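Local coordinates for protein acyl-CoA thioester hydrolase HI0827 (Haemophilus influenzae Rd KW20, PDB 3BJK) that hydrolyses acyl-coenzyme A thioesters with broad specificity, probably including long-chain fatty acyl-CoA, as a hexameric hotdog-fold enzyme assembled as a trimer of dimers, at residues K93-V98 with V114-F119; G31-G36 with I72-V77. The protein carries 1 engineered substitution. All coordinates share one frame; numbering follows the deposited sequence.

Interaction 1 (K93-V98 with V114-F119); sequences KIKVEV and VTDAVF
Lys93 to Val98 runs beside Val114 to Phe119 as two neighbouring strands of the antiparallel hotdog sheet, joined as a beta hairpin. The segment axes make an angle of 172°, close to exactly antiparallel. At Lys93 the aliphatic chain passes over Val118, with CE 3.8 Å from CG1. Ile94 and Phe119 form a hydrogen-bonded pair, Ile94 N reaching Phe119 O at 2.8 Å, and the reverse bond completes the ring. Lys95 stands on the opposite face from Ile94 and Val96. A near-eclipsed last torsion (chi4 -19°) folds its NZ over Asp116, where the salt bridge to OD2 is long at 3.8 Å. A water sits among the charges: it donates to Asp116 OD2 at 2.7 Å, accepts from Lys95 NZ and donates to Glu97 OE2. Asn67 holds the other oxygen of Asp116, OD1. Val96 returns to the face covered by helix 35-54, touching Met42; its CG2 approaches Phe119 CD1 at 4.1 Å, oblique to the ring. Glu97 meets the partner strand mainly through its backbone, CA lying against Thr115 O; its carboxylate turns to Trp99 at OE1 and to Arg10, by a salt bridge, at OE2. The bridging water may ease the proximity of the two carboxylates of Glu97 and Asp116. At Val98 the ladder is distorted into a classic beta bulge, with both Val114 and Thr115 facing it. Val98 O accepts a 2.7 Å bond from Val114 N, while the one from Thr115 N is weak at 3.4 Å. The side chains of Val98 and Thr115 run alongside each other on the face where both touch Met42. The extra residue also brings Val114 CG2, set between its backbone N and carbonyl carbon, to 3.6 Å from Val98 CG1.

Interaction 2 (G31-G36 with I72-V77); sequences GDIFGG and ISVGDV. With EDO (1,2-ethanediol), chain U.
Ile33 and Ile72 join two loops of the hotdog fold: the one leading into helix 35-54, with Phe34 at its N-cap, and the one between strands 58-68 and 77-87. Ile33 N donates to Ile72 O at 2.9 Å with an almost linear N-H...O angle of 178°, although the donor is tilted out of the carbonyl plane. From this bond the Ile33 side chain leaves toward the partner loop. Its CB lies 3.7 Å from Ile72 O, the same oxygen its amide binds. CG1, anti to the carbonyl carbon (chi1 -65°), turns onto the branch methyl of Ile72, with Ile33 CG1 and Ile72 CG2 3.7 Å apart. The tip, CD1, goes on to a looser meeting with CG2 of Val74, 4.3 Å away. Ile38 of the helix touches both isoleucines, so the pair is closed in by the element that residues 31-36 introduce. A water extends the backbone link beyond the direct bond, donating to Ile33 O and accepting from Ile72 N, 2.8 Å from the latter. Beyond Ile72 the chain makes a type II turn from Ser73 to Asp76. Asp76 N bonds back to Ser73 O, and Ser73 N donates to Asp76 OD2 at 2.9 Å, meeting that oxygen from above the carboxylate plane; Lys102 makes a salt bridge to the other oxygen. Other subunits come close to these loops: Phe34 packs on Ser40 of the second subunit and Val74 on Ala29 of the third. At the Gly31 end a second water accepts from Val74 N at 2.8 Å and donates to Gly31 O. That carbonyl oxygen also accepts a hydrogen bond from O2 of a 1,2-ethanediol that probably came with the crystallisation solution, 2.7 Å away.

How the interactions relate
Both segments of interaction 2 start before those of interaction 1 in the sequence, residues 72-77 ending ahead of residue 93, and the two centres are about 17 Å apart. Interaction 1 is a buried part of the sheet, its centre about 6 Å from the chain centre, whereas interaction 2 is partly buried and about 17 Å from it. They nevertheless touch: Val114 CG2, at the bulge, lies 3.7 Å from Ile72 CG1. Helix 35-54 supplies a second connection, since Ile38 meets Thr115 of interaction 1 and both Ile33 and Ile72 of interaction 2. Subunit contacts differ too: other chains reach residues of interaction 2, while none touches residues 93-98 or 114-119.

Interaction 1 (K93-V98 with V114-F119)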
ATOM      1  N   LYS C  93      17.868 -18.727  15.916  1.00 28.38           N
ATOM      2  CA  LYS C  93      17.287 -17.776  16.888  1.00 28.42           C
ATOM      3  C   LYS C  93      18.085 -16.468  16.721  1.00 27.62           C
ATOM      4  O   LYS C  93      19.318 -16.498  16.734  1.00 27.00           O
ATOM      5  CB  LYS C  93      17.421 -18.405  18.278  1.00 28.49           C
ATOM      6  CG  LYS C  93      16.889 -17.626  19.486  1.00 29.38           C
ATOM      7  CD  LYS C  93      17.052 -18.454  20.762  1.00 28.40           C
ATOM      8  CE  LYS C  93      16.438 -17.734  21.948  1.00 30.77           C
ATOM      9  NZ  LYS C  93      16.754 -18.347  23.259  1.00 30.70           N
ATOM     10  N   ILE C  94      17.396 -15.341  16.524  1.00 28.82           N
ATOM     11  CA  ILE C  94      18.053 -14.102  16.192  1.00 28.94           C
ATOM     12  C   ILE C  94      17.456 -13.022  17.097  1.00 30.23           C
ATOM     13  O   ILE C  94      16.242 -12.888  17.160  1.00 30.07           O
ATOM     14  CB  ILE C  94      17.910 -13.701  14.694  1.00 30.09           C
ATOM     15  CG1 ILE C  94      18.692 -14.666  13.818  1.00 30.42           C
ATOM     16  CG2 ILE C  94      18.405 -12.244  14.493  1.00 30.38           C
ATOM     17  CD1 ILE C  94      18.428 -14.621  12.440  1.00 30.08           C
ATOM     18  N   LYS C  95      18.304 -12.295  17.816  1.00 30.71           N
ATOM     19  CA  LYS C  95      17.859 -11.044  18.479  1.00 31.61           C
ATOM     20  C   LYS C  95      17.966  -9.853  17.507  1.00 31.97           C
ATOM     21  O   LYS C  95      19.035  -9.609  16.903  1.00 32.02           O
ATOM     22  CB  LYS C  95      18.657 -10.793  19.736  1.00 32.63           C
ATOM     23  CG  LYS C  95      18.082  -9.632  20.632  1.00 35.62           C
ATOM     24  CD  LYS C  95      19.039  -9.342  21.733  1.00 40.66           C
ATOM     25  CE  LYS C  95      18.470  -8.333  22.750  1.00 43.24           C
ATOM     26  NZ  LYS C  95      17.365  -7.585  22.202  1.00 46.44           N
ATOM     27  N   VAL C  96      16.863  -9.122  17.342  1.00 31.92           N
ATOM     28  CA  VAL C  96      16.804  -7.923  16.492  1.00 32.39           C
ATOM     29  C   VAL C  96      16.626  -6.687  17.369  1.00 32.03           C
ATOM     30  O   VAL C  96      15.808  -6.711  18.300  1.00 32.16           O
ATOM     31  CB  VAL C  96      15.627  -8.051  15.488  1.00 33.11           C
ATOM     32  CG1 VAL C  96      15.465  -6.795  14.617  1.00 33.58           C
ATOM     33  CG2 VAL C  96      15.812  -9.287  14.627  1.00 33.21           C
ATOM     34  N   GLU C  97      17.473  -5.670  17.170  1.00 32.34           N
ATOM     35  CA  GLU C  97      17.272  -4.346  17.738  1.00 32.65           C
ATOM     36  C   GLU C  97      17.010  -3.348  16.613  1.00 32.56           C
ATOM     37  O   GLU C  97      17.692  -3.369  15.544  1.00 32.14           O
ATOM     38  CB  GLU C  97      18.480  -3.859  18.455  1.00 32.88           C
ATOM     39  CG  GLU C  97      18.975  -4.745  19.595  1.00 34.50           C
ATOM     40  CD  GLU C  97      20.096  -4.083  20.398  1.00 38.85           C
ATOM     41  OE1 GLU C  97      20.873  -3.254  19.840  1.00 37.56           O
ATOM     42  OE2 GLU C  97      20.218  -4.405  21.605  1.00 42.23           O
ATOM     43  N   VAL C  98      15.986  -2.528  16.845  1.00 32.72           N
ATOM     44  CA  VAL C  98      15.638  -1.368  16.001  1.00 32.29           C
ATOM     45  C   VAL C  98      16.133  -0.091  16.582  1.00 31.74           C
ATOM     46  O   VAL C  98      15.888   0.218  17.746  1.00 29.35           O
ATOM     47  CB  VAL C  98      14.137  -1.256  15.725  1.00 32.98           C
ATOM     48  CG1 VAL C  98      13.895  -0.173  14.701  1.00 32.32           C
ATOM     49  CG2 VAL C  98      13.577  -2.576  15.222  1.00 33.07           C
ATOM     50  N   VAL C 114      14.936   1.812  19.771  1.00 30.46           N
ATOM     51  CA  VAL C 114      13.499   2.004  19.937  1.00 29.85           C
ATOM     52  C   VAL C 114      12.727   0.717  20.201  1.00 29.48           C
ATOM     53  O   VAL C 114      11.693   0.775  20.833  1.00 29.15           O
ATOM     54  CB  VAL C 114      12.866   2.776  18.708  1.00 30.43           C
ATOM     55  CG1 VAL C 114      13.409   4.156  18.680  1.00 28.74           C
ATOM     56  CG2 VAL C 114      13.114   2.080  17.381  1.00 30.17           C
ATOM     57  N   THR C 115      13.231  -0.421  19.719  1.00 29.67           N
ATOM     58  CA  THR C 115      12.490  -1.701  19.735  1.00 29.90           C
ATOM     59  C   THR C 115      13.475  -2.880  19.724  1.00 31.14           C
ATOM     60  O   THR C 115      14.632  -2.786  19.178  1.00 29.56           O
ATOM     61  CB  THR C 115      11.528  -1.873  18.464  1.00 29.85           C
ATOM     62  OG1 THR C 115      10.937  -0.626  18.082  1.00 30.01           O
ATOM     63  CG2 THR C 115      10.421  -2.857  18.742  1.00 29.68           C
ATOM     64  N   ASP C 116      13.074  -3.973  20.396  1.00 31.21           N
ATOM     65  CA  ASP C 116      13.819  -5.220  20.284  1.00 30.65           C
ATOM     66  C   ASP C 116      12.878  -6.413  20.194  1.00 31.48           C
ATOM     67  O   ASP C 116      11.684  -6.289  20.407  1.00 31.87           O
ATOM     68  CB  ASP C 116      14.862  -5.392  21.370  1.00 31.70           C
ATOM     69  CG  ASP C 116      14.287  -5.551  22.788  1.00 31.82           C
ATOM     70  OD1 ASP C 116      13.237  -6.199  23.046  1.00 31.50           O
ATOM     71  OD2 ASP C 116      14.950  -5.021  23.674  1.00 35.94           O
ATOM     72  N   ALA C 117      13.441  -7.550  19.819  1.00 30.58           N
ATOM     73  CA  ALA C 117      12.682  -8.787  19.750  1.00 30.70           C
ATOM     74  C   ALA C 117      13.654  -9.975  19.631  1.00 31.01           C
ATOM     75  O   ALA C 117      14.800  -9.835  19.165  1.00 31.84           O
ATOM     76  CB  ALA C 117      11.747  -8.737  18.585  1.00 30.09           C
ATOM     77  N   VAL C 118      13.183 -11.155  19.997  1.00 31.15           N
ATOM     78  CA  VAL C 118      13.935 -12.384  19.695  1.00 29.70           C
ATOM     79  C   VAL C 118      13.049 -13.303  18.848  1.00 28.90           C
ATOM     80  O   VAL C 118      11.995 -13.725  19.326  1.00 29.02           O
ATOM     81  CB  VAL C 118      14.346 -13.086  20.999  1.00 29.80           C
ATOM     82  CG1 VAL C 118      15.056 -14.423  20.673  1.00 30.54           C
ATOM     83  CG2 VAL C 118      15.246 -12.147  21.818  1.00 30.43           C
ATOM     84  N   PHE C 119      13.490 -13.545  17.605  1.00 28.86           N
ATOM     85  CA  PHE C 119      12.796 -14.318  16.578  1.00 29.80           C
ATOM     86  C   PHE C 119      13.416 -15.671  16.508  1.00 29.07           C
ATOM     87  O   PHE C 119      14.616 -15.810  16.701  1.00 30.47           O
ATOM     88  CB  PHE C 119      12.975 -13.698  15.183  1.00 31.17           C
ATOM     89  CG  PHE C 119      12.052 -12.530  14.899  1.00 33.95           C
ATOM     90  CD1 PHE C 119      12.305 -11.271  15.431  1.00 37.45           C
ATOM     91  CD2 PHE C 119      10.974 -12.682  14.050  1.00 33.98           C
ATOM     92  CE1 PHE C 119      11.428 -10.234  15.185  1.00 36.34           C
ATOM     93  CE2 PHE C 119      10.146 -11.680  13.798  1.00 35.13           C
ATOM     94  CZ  PHE C 119      10.361 -10.438  14.360  1.00 36.80           C
TER
HETATM   95  O   HOH W   1      17.625  -4.719  23.611  1.00 40.29           O

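Interaction 2 (G31-G36 with I72-V77)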
ATOM      1  N   GLY C  31       0.084   9.665  15.158  1.00 35.61           N
ATOM      2  CA  GLY C  31       1.093  10.311  14.320  1.00 34.80           C
ATOM      3  C   GLY C  31       2.455   9.657  14.378  1.00 34.10           C
ATOM      4  O   GLY C  31       3.304   9.960  13.559  1.00 34.84           O
ATOM      5  N   ASP C  32       2.637   8.713  15.296  1.00 33.18           N
ATOM      6  CA  ASP C  32       3.880   7.948  15.362  1.00 32.95           C
ATOM      7  C   ASP C  32       3.837   6.828  14.348  1.00 32.47           C
ATOM      8  O   ASP C  32       2.763   6.497  13.835  1.00 30.63           O
ATOM      9  CB  ASP C  32       4.071   7.344  16.748  1.00 33.14           C
ATOM     10  CG  ASP C  32       4.141   8.389  17.839  1.00 35.69           C
ATOM     11  OD1 ASP C  32       4.846   9.386  17.667  1.00 38.22           O
ATOM     12  OD2 ASP C  32       3.485   8.192  18.871  1.00 37.83           O
ATOM     13  N   ILE C  33       4.983   6.215  14.079  1.00 33.28           N
ATOM     14  CA  ILE C  33       4.977   4.985  13.240  1.00 32.58           C
ATOM     15  C   ILE C  33       4.199   3.798  13.895  1.00 32.48           C
ATOM     16  O   ILE C  33       4.411   3.448  15.036  1.00 30.90           O
ATOM     17  CB  ILE C  33       6.431   4.592  12.793  1.00 34.16           C
ATOM     18  CG1 ILE C  33       7.040   5.686  11.863  1.00 33.53           C
ATOM     19  CG2 ILE C  33       6.497   3.218  12.140  1.00 34.25           C
ATOM     20  CD1 ILE C  33       6.349   5.957  10.469  1.00 35.55           C
ATOM     21  N   PHE C  34       3.288   3.213  13.121  1.00 31.47           N
ATOM     22  CA  PHE C  34       2.548   1.987  13.517  1.00 31.78           C
ATOM     23  C   PHE C  34       3.460   0.798  13.973  1.00 30.36           C
ATOM     24  O   PHE C  34       4.380   0.422  13.284  1.00 30.61           O
ATOM     25  CB  PHE C  34       1.625   1.590  12.312  1.00 31.69           C
ATOM     26  CG  PHE C  34       0.885   0.313  12.502  1.00 32.69           C
ATOM     27  CD1 PHE C  34       0.216   0.046  13.713  1.00 34.74           C
ATOM     28  CD2 PHE C  34       0.776  -0.602  11.456  1.00 35.55           C
ATOM     29  CE1 PHE C  34      -0.519  -1.171  13.900  1.00 35.36           C
ATOM     30  CE2 PHE C  34       0.040  -1.792  11.619  1.00 37.19           C
ATOM     31  CZ  PHE C  34      -0.618  -2.080  12.863  1.00 32.69           C
ATOM     32  N   GLY C  35       3.213   0.267  15.172  1.00 31.50           N
ATOM     33  CA  GLY C  35       3.929  -0.904  15.724  1.00 30.62           C
ATOM     34  C   GLY C  35       3.994  -2.083  14.766  1.00 31.00           C
ATOM     35  O   GLY C  35       4.988  -2.775  14.703  1.00 31.62           O
ATOM     36  N   GLY C  36       2.922  -2.290  14.012  1.00 30.75           N
ATOM     37  CA  GLY C  36       2.857  -3.323  12.959  1.00 31.21           C
ATOM     38  C   GLY C  36       3.917  -3.183  11.893  1.00 30.51           C
ATOM     39  O   GLY C  36       4.467  -4.173  11.428  1.00 31.36           O
ATOM     40  N   ILE C  72       8.791   5.660  17.078  1.00 30.08           N
ATOM     41  CA  ILE C  72       9.481   6.146  15.875  1.00 29.75           C
ATOM     42  C   ILE C  72       8.707   7.269  15.229  1.00 29.54           C
ATOM     43  O   ILE C  72       7.495   7.249  15.192  1.00 30.79           O
ATOM     44  CB  ILE C  72       9.696   4.979  14.824  1.00 29.25           C
ATOM     45  CG1 ILE C  72      10.547   3.877  15.401  1.00 30.75           C
ATOM     46  CG2 ILE C  72      10.323   5.523  13.530  1.00 28.75           C
ATOM     47  CD1 ILE C  72      10.704   2.713  14.531  1.00 30.92           C
ATOM     48  N   SER C  73       9.410   8.283  14.737  1.00 30.88           N
ATOM     49  CA  SER C  73       8.791   9.424  14.094  1.00 30.41           C
ATOM     50  C   SER C  73       8.947   9.364  12.576  1.00 29.47           C
ATOM     51  O   SER C  73       9.927   8.865  12.052  1.00 28.44           O
ATOM     52  CB  SER C  73       9.407  10.729  14.579  1.00 31.48           C
ATOM     53  OG  SER C  73       9.086  10.908  15.943  1.00 33.11           O
ATOM     54  N   VAL C  74       8.002   9.959  11.882  1.00 29.22           N
ATOM     55  CA  VAL C  74       8.147  10.197  10.436  1.00 28.86           C
ATOM     56  C   VAL C  74       9.466  10.929  10.127  1.00 27.88           C
ATOM     57  O   VAL C  74       9.796  11.933  10.751  1.00 26.37           O
ATOM     58  CB  VAL C  74       6.939  11.010   9.867  1.00 28.94           C
ATOM     59  CG1 VAL C  74       7.164  11.390   8.418  1.00 30.04           C
ATOM     60  CG2 VAL C  74       5.682  10.190   9.985  1.00 29.18           C
ATOM     61  N   GLY C  75      10.190  10.447   9.130  1.00 27.74           N
ATOM     62  CA  GLY C  75      11.433  11.101   8.747  1.00 27.85           C
ATOM     63  C   GLY C  75      12.679  10.569   9.466  1.00 27.42           C
ATOM     64  O   GLY C  75      13.782  10.926   9.053  1.00 27.86           O
ATOM     65  N   ASP C  76      12.509   9.748  10.519  1.00 27.51           N
ATOM     66  CA  ASP C  76      13.622   9.064  11.211  1.00 28.75           C
ATOM     67  C   ASP C  76      14.218   8.034  10.226  1.00 28.02           C
ATOM     68  O   ASP C  76      13.501   7.411   9.480  1.00 27.41           O
ATOM     69  CB  ASP C  76      13.118   8.235  12.435  1.00 29.51           C
ATOM     70  CG  ASP C  76      12.812   9.076  13.672  1.00 31.80           C
ATOM     71  OD1 ASP C  76      13.045  10.303  13.690  1.00 27.67           O
ATOM     72  OD2 ASP C  76      12.288   8.463  14.637  1.00 32.89           O
ATOM     73  N   VAL C  77      15.529   7.860  10.263  1.00 29.51           N
ATOM     74  CA  VAL C  77      16.187   6.742   9.598  1.00 28.80           C
ATOM     75  C   VAL C  77      16.050   5.577  10.557  1.00 30.24           C
ATOM     76  O   VAL C  77      16.306   5.742  11.749  1.00 29.82           O
ATOM     77  CB  VAL C  77      17.641   7.042   9.312  1.00 28.46           C
ATOM     78  CG1 VAL C  77      18.353   5.798   8.783  1.00 27.16           C
ATOM     79  CG2 VAL C  77      17.768   8.207   8.357  1.00 28.77           C
TER
HETATM   80  C1  EDO U 157       2.349  12.047   9.608  1.00 50.41           C
HETATM   81  O1  EDO U 157       3.267  12.818   8.811  1.00 51.48           O
HETATM   82  C2  EDO U 157       2.188  12.663  11.003  1.00 50.72           C
HETATM   83  O2  EDO U 157       3.078  12.087  11.958  1.00 48.30           O
HETATM   84  O   HOH W   2       6.049  11.301  13.429  1.00 29.99           O
HETATM   85  O   HOH W   3       6.344   4.249  16.851  1.00 21.28           O